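Local coordinates for fructosamine deglycase FrlB (Bacillus subtilis, PDB 3EUA), which converts a range of fructosamine 6-phosphates to glucose 6-phosphate and a free amino acid, at residues 26-31 with 75-80; 250-255 with 276-281. One frame throughout, in Å; residues are numbered along the deposited sequence.

How the contacts relate
Each contact joins neighbouring parallel strands in one of the two SIS domains: 26-31 with 75-80 in the first, 250-255 with 276-281 in the second. They come in series along the chain and lie on opposite sides of its centre, with contact centres about 28 Å apart and nearest atoms about 14 Å apart. Contact 1 pairs strands 27-32 and 76-82, which lie inside a five-stranded parallel sheet, hydrogen-bonded through most of the length of both segments. Contact 2 catches a sheet where its pairing ends and both strands turn off. The loop 250-255 also reaches the first domain, since Glu254 OE1 bonds to Tyr45 OH, and the second subunit, whose Gln66 donates to Glu254 O.

Contact 1 of 2, residues 26-31 with 75-80; sequences DHVFFV and KSLVIL
Phe29 carries its ring beside its own backbone N (chi1 -67°), which sends CE2 back along the strand to Ser76, 3.5 Å from OG; the hydroxyl lies at the ring edge, near its plane, and is bonded to Gly73 N. Over one face of the same ring sits His27 CD2, while His27 NE2 bonds to Asp57. With CG1 likewise beside the backbone N, Ile79 sets CD1 3.8 Å from Phe30 CE1, the two side chains pointing the same way. Val28 CG1 also meets this methyl. The strands run parallel, 19° apart, within the first SIS domain's α/β sheet: helix 137-153 packs on Phe30, Leu77 and Ile79, helix 88-99 on Val31, Val78 and Leu80. Backbone bonds alternating in direction join the two strands, from Leu77 N to His27 O (2.9 Å) through to Val31 N to Ile79 O (2.9 Å), the last almost straight at 179°. At the strand entrance Asp26 N donates to Lys75 O (2.8 Å), and Asp26 OD2 meets Lys75 CD at 3.6 Å, without a salt bridge to NZ, 4.8 Å away. Replacing Asp26 by alanine is likely to cost Lys75 its carboxylate neighbour and a nearby, non-contacting negative charge.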
ATOM      1  N   ASP A  26       5.985  -4.765 -21.645  1.00 22.90           N
ATOM      2  CA  ASP A  26       5.327  -3.498 -21.369  1.00 22.48           C
ATOM      3  C   ASP A  26       4.837  -3.371 -19.927  1.00 21.33           C
ATOM      4  O   ASP A  26       4.257  -2.343 -19.571  1.00 20.95           O
ATOM      5  CB  ASP A  26       4.166  -3.249 -22.348  1.00 23.10           C
ATOM      6  CG  ASP A  26       3.002  -4.237 -22.214  1.00 25.01           C
ATOM      7  OD1 ASP A  26       2.877  -4.982 -21.236  1.00 27.54           O
ATOM      8  OD2 ASP A  26       2.163  -4.249 -23.141  1.00 29.46           O
ATOM      9  N   HIS A  27       5.058  -4.400 -19.107  1.00 20.52           N
ATOM     10  CA  HIS A  27       4.540  -4.404 -17.737  1.00 20.19           C
ATOM     11  C   HIS A  27       5.447  -5.231 -16.845  1.00 19.76           C
ATOM     12  O   HIS A  27       5.804  -6.338 -17.208  1.00 18.43           O
ATOM     13  CB  HIS A  27       3.124  -5.061 -17.730  1.00 20.35           C
ATOM     14  CG  HIS A  27       2.186  -4.592 -16.645  1.00 21.68           C
ATOM     15  ND1 HIS A  27       0.897  -4.169 -16.915  1.00 21.41           N
ATOM     16  CD2 HIS A  27       2.337  -4.487 -15.301  1.00 21.79           C
ATOM     17  CE1 HIS A  27       0.298  -3.838 -15.784  1.00 24.45           C
ATOM     18  NE2 HIS A  27       1.150  -4.016 -14.789  1.00 22.96           N
ATOM     19  N   VAL A  28       5.813  -4.687 -15.676  1.00 19.70           N
ATOM     20  CA  VAL A  28       6.568  -5.428 -14.679  1.00 19.06           C
ATOM     21  C   VAL A  28       5.648  -5.652 -13.451  1.00 19.12           C
ATOM     22  O   VAL A  28       4.929  -4.736 -13.047  1.00 19.22           O
ATOM     23  CB  VAL A  28       7.850  -4.697 -14.229  1.00 19.78           C
ATOM     24  CG1 VAL A  28       8.556  -5.541 -13.192  1.00 18.53           C
ATOM     25  CG2 VAL A  28       8.791  -4.493 -15.399  1.00 22.95           C
ATOM     26  N   PHE A  29       5.611  -6.876 -12.913  1.00 18.91           N
ATOM     27  CA  PHE A  29       4.852  -7.200 -11.705  1.00 18.33           C
ATOM     28  C   PHE A  29       5.824  -7.657 -10.635  1.00 18.13           C
ATOM     29  O   PHE A  29       6.591  -8.540 -10.889  1.00 18.66           O
ATOM     30  CB  PHE A  29       3.807  -8.312 -11.958  1.00 18.34           C
ATOM     31  CG  PHE A  29       2.679  -7.900 -12.869  1.00 17.38           C
ATOM     32  CD1 PHE A  29       1.542  -7.291 -12.370  1.00 18.13           C
ATOM     33  CD2 PHE A  29       2.755  -8.101 -14.232  1.00 18.97           C
ATOM     34  CE1 PHE A  29       0.503  -6.868 -13.216  1.00 16.73           C
ATOM     35  CE2 PHE A  29       1.707  -7.704 -15.067  1.00 18.75           C
ATOM     36  CZ  PHE A  29       0.579  -7.110 -14.554  1.00 18.78           C
ATOM     37  N   PHE A  30       5.824  -6.995  -9.474  1.00 18.38           N
ATOM     38  CA  PHE A  30       6.635  -7.355  -8.314  1.00 17.84           C
ATOM     39  C   PHE A  30       5.747  -8.199  -7.392  1.00 18.22           C
ATOM     40  O   PHE A  30       4.826  -7.685  -6.775  1.00 18.23           O
ATOM     41  CB  PHE A  30       7.090  -6.105  -7.606  1.00 19.06           C
ATOM     42  CG  PHE A  30       8.000  -5.267  -8.432  1.00 18.08           C
ATOM     43  CD1 PHE A  30       9.340  -5.661  -8.620  1.00 19.60           C
ATOM     44  CD2 PHE A  30       7.544  -4.088  -9.015  1.00 19.18           C
ATOM     45  CE1 PHE A  30      10.205  -4.862  -9.369  1.00 19.68           C
ATOM     46  CE2 PHE A  30       8.372  -3.314  -9.777  1.00 18.75           C
ATOM     47  CZ  PHE A  30       9.719  -3.700  -9.943  1.00 19.72           C
ATOM     48  N   VAL A  31       6.016  -9.489  -7.317  1.00 17.68           N
ATOM     49  CA  VAL A  31       5.138 -10.412  -6.585  1.00 17.73           C
ATOM     50  C   VAL A  31       5.838 -11.262  -5.544  1.00 17.86           C
ATOM     51  O   VAL A  31       6.733 -12.067  -5.848  1.00 18.42           O
ATOM     52  CB  VAL A  31       4.424 -11.352  -7.604  1.00 17.29           C
ATOM     53  CG1 VAL A  31       3.384 -12.207  -6.927  1.00 17.82           C
ATOM     54  CG2 VAL A  31       3.757 -10.547  -8.733  1.00 15.59           C
ATOM     55  N   LYS A  75       3.537 -10.015 -22.708  1.00 21.20           N
ATOM     56  CA  LYS A  75       4.417  -8.852 -22.674  1.00 20.98           C
ATOM     57  C   LYS A  75       4.722  -8.452 -21.234  1.00 20.18           C
ATOM     58  O   LYS A  75       5.188  -7.347 -20.994  1.00 20.26           O
ATOM     59  CB  LYS A  75       3.800  -7.689 -23.425  1.00 21.26           C
ATOM     60  CG  LYS A  75       3.598  -7.989 -24.911  1.00 22.96           C
ATOM     61  CD  LYS A  75       2.778  -6.900 -25.546  1.00 24.40           C
ATOM     62  CE  LYS A  75       2.645  -7.122 -27.019  1.00 26.52           C
ATOM     63  NZ  LYS A  75       1.868  -5.974 -27.574  1.00 29.54           N
ATOM     64  N   SER A  76       4.479  -9.358 -20.277  1.00 19.83           N
ATOM     65  CA  SER A  76       4.734  -9.095 -18.853  1.00 19.35           C
ATOM     66  C   SER A  76       6.004  -9.762 -18.361  1.00 18.97           C
ATOM     67  O   SER A  76       6.329 -10.843 -18.792  1.00 18.17           O
ATOM     68  CB  SER A  76       3.577  -9.633 -17.977  1.00 19.29           C
ATOM     69  OG  SER A  76       2.314  -9.024 -18.247  1.00 18.62           O
ATOM     70  N   LEU A  77       6.675  -9.092 -17.423  1.00 19.05           N
ATOM     71  CA  LEU A  77       7.809  -9.602 -16.702  1.00 18.79           C
ATOM     72  C   LEU A  77       7.321  -9.681 -15.258  1.00 19.11           C
ATOM     73  O   LEU A  77       6.781  -8.669 -14.741  1.00 18.95           O
ATOM     74  CB  LEU A  77       8.956  -8.615 -16.731  1.00 19.03           C
ATOM     75  CG  LEU A  77      10.183  -8.917 -15.884  1.00 20.50           C
ATOM     76  CD1 LEU A  77      10.750 -10.266 -16.259  1.00 18.53           C
ATOM     77  CD2 LEU A  77      11.234  -7.784 -16.030  1.00 19.03           C
ATOM     78  N   VAL A  78       7.461 -10.839 -14.614  1.00 18.38           N
ATOM     79  CA  VAL A  78       7.040 -10.987 -13.220  1.00 18.49           C
ATOM     80  C   VAL A  78       8.288 -11.343 -12.411  1.00 18.67           C
ATOM     81  O   VAL A  78       8.979 -12.293 -12.719  1.00 18.43           O
ATOM     82  CB  VAL A  78       5.901 -12.000 -13.076  1.00 18.55           C
ATOM     83  CG1 VAL A  78       5.469 -12.148 -11.622  1.00 17.97           C
ATOM     84  CG2 VAL A  78       4.688 -11.566 -13.927  1.00 19.28           C
ATOM     85  N   ILE A  79       8.591 -10.537 -11.406  1.00 18.80           N
ATOM     86  CA  ILE A  79       9.739 -10.749 -10.567  1.00 19.63           C
ATOM     87  C   ILE A  79       9.204 -11.237  -9.229  1.00 19.98           C
ATOM     88  O   ILE A  79       8.393 -10.533  -8.596  1.00 18.18           O
ATOM     89  CB  ILE A  79      10.543  -9.454 -10.347  1.00 19.55           C
ATOM     90  CG1 ILE A  79      11.086  -8.906 -11.668  1.00 20.59           C
ATOM     91  CG2 ILE A  79      11.719  -9.714  -9.372  1.00 20.17           C
ATOM     92  CD1 ILE A  79      11.734  -7.563 -11.556  1.00 19.54           C
ATOM     93  N   LEU A  80       9.625 -12.441  -8.833  1.00 20.56           N
ATOM     94  CA  LEU A  80       9.183 -13.046  -7.580  1.00 20.44           C
ATOM     95  C   LEU A  80      10.345 -13.275  -6.613  1.00 21.62           C
ATOM     96  O   LEU A  80      11.516 -13.375  -7.018  1.00 22.04           O
ATOM     97  CB  LEU A  80       8.423 -14.358  -7.832  1.00 21.17           C
ATOM     98  CG  LEU A  80       7.296 -14.265  -8.868  1.00 20.25           C
ATOM     99  CD1 LEU A  80       7.719 -14.873 -10.237  1.00 18.29           C
ATOM    100  CD2 LEU A  80       6.072 -14.940  -8.339  1.00 20.43           C
TER

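Contact 2 of 2, residues 250-255 with 276-281; sequences LGLDET and LDAASY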
ATOM      1  N   LEU A 250      14.308   8.800   7.480  1.00 20.27           N
ATOM      2  CA  LEU A 250      14.485   9.874   6.527  1.00 20.47           C
ATOM      3  C   LEU A 250      15.487   9.368   5.515  1.00 20.40           C
ATOM      4  O   LEU A 250      16.611   9.003   5.869  1.00 20.67           O
ATOM      5  CB  LEU A 250      14.935  11.177   7.177  1.00 21.39           C
ATOM      6  CG  LEU A 250      13.934  11.802   8.145  1.00 21.83           C
ATOM      7  CD1 LEU A 250      14.236  11.310   9.588  1.00 22.33           C
ATOM      8  CD2 LEU A 250      14.028  13.291   8.011  1.00 23.08           C
ATOM      9  N   GLY A 251      15.066   9.321   4.255  1.00 20.34           N
ATOM     10  CA  GLY A 251      15.906   8.823   3.178  1.00 20.10           C
ATOM     11  C   GLY A 251      16.537   9.941   2.393  1.00 19.89           C
ATOM     12  O   GLY A 251      16.597  11.081   2.854  1.00 19.54           O
ATOM     13  N   LEU A 252      16.990   9.601   1.204  1.00 19.25           N
ATOM     14  CA  LEU A 252      17.671  10.555   0.325  1.00 19.70           C
ATOM     15  C   LEU A 252      16.972  10.680  -1.042  1.00 19.40           C
ATOM     16  O   LEU A 252      17.542  11.203  -2.030  1.00 18.98           O
ATOM     17  CB  LEU A 252      19.130  10.111   0.115  1.00 19.31           C
ATOM     18  CG  LEU A 252      20.039  10.028   1.351  1.00 20.26           C
ATOM     19  CD1 LEU A 252      21.371   9.397   1.016  1.00 18.47           C
ATOM     20  CD2 LEU A 252      20.236  11.414   1.994  1.00 17.80           C
ATOM     21  N   ASP A 253      15.747  10.191  -1.118  1.00 19.43           N
ATOM     22  CA  ASP A 253      15.009  10.274  -2.376  1.00 19.52           C
ATOM     23  C   ASP A 253      14.232  11.600  -2.436  1.00 19.67           C
ATOM     24  O   ASP A 253      14.300  12.454  -1.527  1.00 18.58           O
ATOM     25  CB  ASP A 253      14.154   8.993  -2.693  1.00 20.08           C
ATOM     26  CG  ASP A 253      12.912   8.787  -1.789  1.00 22.76           C
ATOM     27  OD1 ASP A 253      12.346   9.760  -1.225  1.00 27.48           O
ATOM     28  OD2 ASP A 253      12.478   7.606  -1.661  1.00 27.81           O
ATOM     29  N   GLU A 254      13.509  11.761  -3.530  1.00 19.75           N
ATOM     30  CA  GLU A 254      12.747  12.951  -3.783  1.00 19.66           C
ATOM     31  C   GLU A 254      11.660  13.234  -2.756  1.00 18.95           C
ATOM     32  O   GLU A 254      11.221  14.359  -2.669  1.00 19.14           O
ATOM     33  CB  GLU A 254      12.083  12.876  -5.175  1.00 19.93           C
ATOM     34  CG  GLU A 254      12.986  12.875  -6.416  1.00 21.42           C
ATOM     35  CD  GLU A 254      13.762  11.589  -6.667  1.00 23.01           C
ATOM     36  OE1 GLU A 254      13.617  10.625  -5.885  1.00 23.67           O
ATOM     37  OE2 GLU A 254      14.521  11.552  -7.665  1.00 22.03           O
ATOM     38  N   THR A 255      11.232  12.219  -1.996  1.00 19.22           N
ATOM     39  CA  THR A 255      10.167  12.349  -1.021  1.00 18.90           C
ATOM     40  C   THR A 255      10.649  12.691   0.376  1.00 19.09           C
ATOM     41  O   THR A 255       9.828  12.834   1.275  1.00 18.61           O
ATOM     42  CB  THR A 255       9.288  11.060  -0.972  1.00 19.55           C
ATOM     43  OG1 THR A 255       9.936  10.016  -0.227  1.00 22.58           O
ATOM     44  CG2 THR A 255       8.963  10.567  -2.376  1.00 19.33           C
ATOM     45  N   LEU A 276      16.086   7.604  12.270  1.00 20.26           N
ATOM     46  CA  LEU A 276      17.213   7.111  11.459  1.00 20.69           C
ATOM     47  C   LEU A 276      17.230   7.968  10.232  1.00 20.58           C
ATOM     48  O   LEU A 276      16.299   7.912   9.410  1.00 20.06           O
ATOM     49  CB  LEU A 276      17.052   5.640  11.038  1.00 20.85           C
ATOM     50  CG  LEU A 276      17.324   4.591  12.101  1.00 22.05           C
ATOM     51  CD1 LEU A 276      16.207   4.583  13.137  1.00 22.93           C
ATOM     52  CD2 LEU A 276      17.464   3.250  11.380  1.00 23.50           C
ATOM     53  N   ASP A 277      18.261   8.795  10.114  1.00 20.79           N
ATOM     54  CA  ASP A 277      18.369   9.714   8.982  1.00 21.00           C
ATOM     55  C   ASP A 277      19.549   9.308   8.116  1.00 20.62           C
ATOM     56  O   ASP A 277      20.706   9.385   8.552  1.00 20.69           O
ATOM     57  CB  ASP A 277      18.528  11.163   9.489  1.00 21.22           C
ATOM     58  CG  ASP A 277      18.556  12.219   8.356  1.00 22.22           C
ATOM     59  OD1 ASP A 277      18.644  11.885   7.149  1.00 22.69           O
ATOM     60  OD2 ASP A 277      18.501  13.423   8.690  1.00 25.43           O
ATOM     61  N   ALA A 278      19.253   8.879   6.889  1.00 20.20           N
ATOM     62  CA  ALA A 278      20.257   8.445   5.930  1.00 20.47           C
ATOM     63  C   ALA A 278      21.284   9.544   5.610  1.00 20.94           C
ATOM     64  O   ALA A 278      22.407   9.270   5.208  1.00 20.89           O
ATOM     65  CB  ALA A 278      19.583   7.986   4.649  1.00 21.01           C
ATOM     66  N   ALA A 279      20.874  10.789   5.763  1.00 21.42           N
ATOM     67  CA  ALA A 279      21.789  11.902   5.528  1.00 21.83           C
ATOM     68  C   ALA A 279      22.952  11.899   6.519  1.00 22.35           C
ATOM     69  O   ALA A 279      24.000  12.491   6.225  1.00 22.33           O
ATOM     70  CB  ALA A 279      21.033  13.211   5.545  1.00 21.20           C
ATOM     71  N   SER A 280      22.797  11.221   7.665  1.00 23.48           N
ATOM     72  CA  SER A 280      23.860  11.123   8.674  1.00 24.04           C
ATOM     73  C   SER A 280      24.890  10.043   8.329  1.00 24.31           C
ATOM     74  O   SER A 280      25.894   9.949   9.012  1.00 24.11           O
ATOM     75  CB  SER A 280      23.265  10.897  10.065  1.00 24.14           C
ATOM     76  OG  SER A 280      22.652   9.628  10.172  1.00 24.94           O
ATOM     77  N   TYR A 281      24.637   9.235   7.292  1.00 24.37           N
ATOM     78  CA  TYR A 281      25.556   8.196   6.864  1.00 24.71           C
ATOM     79  C   TYR A 281      26.446   8.722   5.750  1.00 25.34           C
ATOM     80  O   TYR A 281      26.210   9.809   5.214  1.00 25.16           O
ATOM     81  CB  TYR A 281      24.790   6.917   6.447  1.00 24.72           C
ATOM     82  CG  TYR A 281      23.771   6.463   7.473  1.00 24.59           C
ATOM     83  CD1 TYR A 281      24.046   6.511   8.843  1.00 25.02           C
ATOM     84  CD2 TYR A 281      22.557   5.934   7.079  1.00 25.90           C
ATOM     85  CE1 TYR A 281      23.111   6.100   9.789  1.00 25.66           C
ATOM     86  CE2 TYR A 281      21.600   5.497   8.033  1.00 25.98           C
ATOM     87  CZ  TYR A 281      21.888   5.589   9.374  1.00 24.84           C
ATOM     88  OH  TYR A 281      20.966   5.174  10.295  1.00 24.63           O
TER
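Leu250 and Asp277 form a parallel bridge, CA atoms 4.6 Å apart, at the carboxyl ends of strands 246-250 and 273-277 in the second SIS domain's α/β sheet, and helix 256-269 makes the crossover between them. Two backbone bonds define the pairing. Leu250 N donates to Leu276 O at 2.9 Å, and Leu250 O receives Ala278 N at 2.8 Å, with an N-H...O angle of 170°. The second donor already belongs to the 3-10 turn 278-280, so the bridge runs directly into the turn.

Ala278 aims its methyl at the other segment, and CB comes within 3.4 Å of Leu250 O, a close approach to a carbonyl. The apolar contacts are those of Leu252: its CG lies 3.9 Å from Ala278 CB and, farther out, its CD2 lies 4.1 Å from Ala279 CB, so one leucine spans two successive alanines. Leu252 also packs on Phe283, whereas Leu250 faces helix 256-269 through Arg256, Glu259 and Leu263.

Most side-chain polar bonds stay within one segment, but Arg256 links the two. With CG anti to the backbone N (chi1 -176°), Asp277 places its carboxylate beside Leu250 CB. Its OD1 accepts from Ala279 N, an Asx turn in which the donor stands 48° out of the carboxylate plane. Arg256 NH1 forms a salt bridge with Asp277 OD1 and also bonds to Gly251 O, so one nitrogen is shared by the two segments. Glu259 takes Gly251 N. Before helix 256-269, Asp253 OD1 caps the turn by accepting from both Thr255 N and Thr255 OG1, the hydroxyl on the syn lone pair. On the other segment, Asp277 O receives Ser280 N and Ser280 OG, the latter at 2.5 Å.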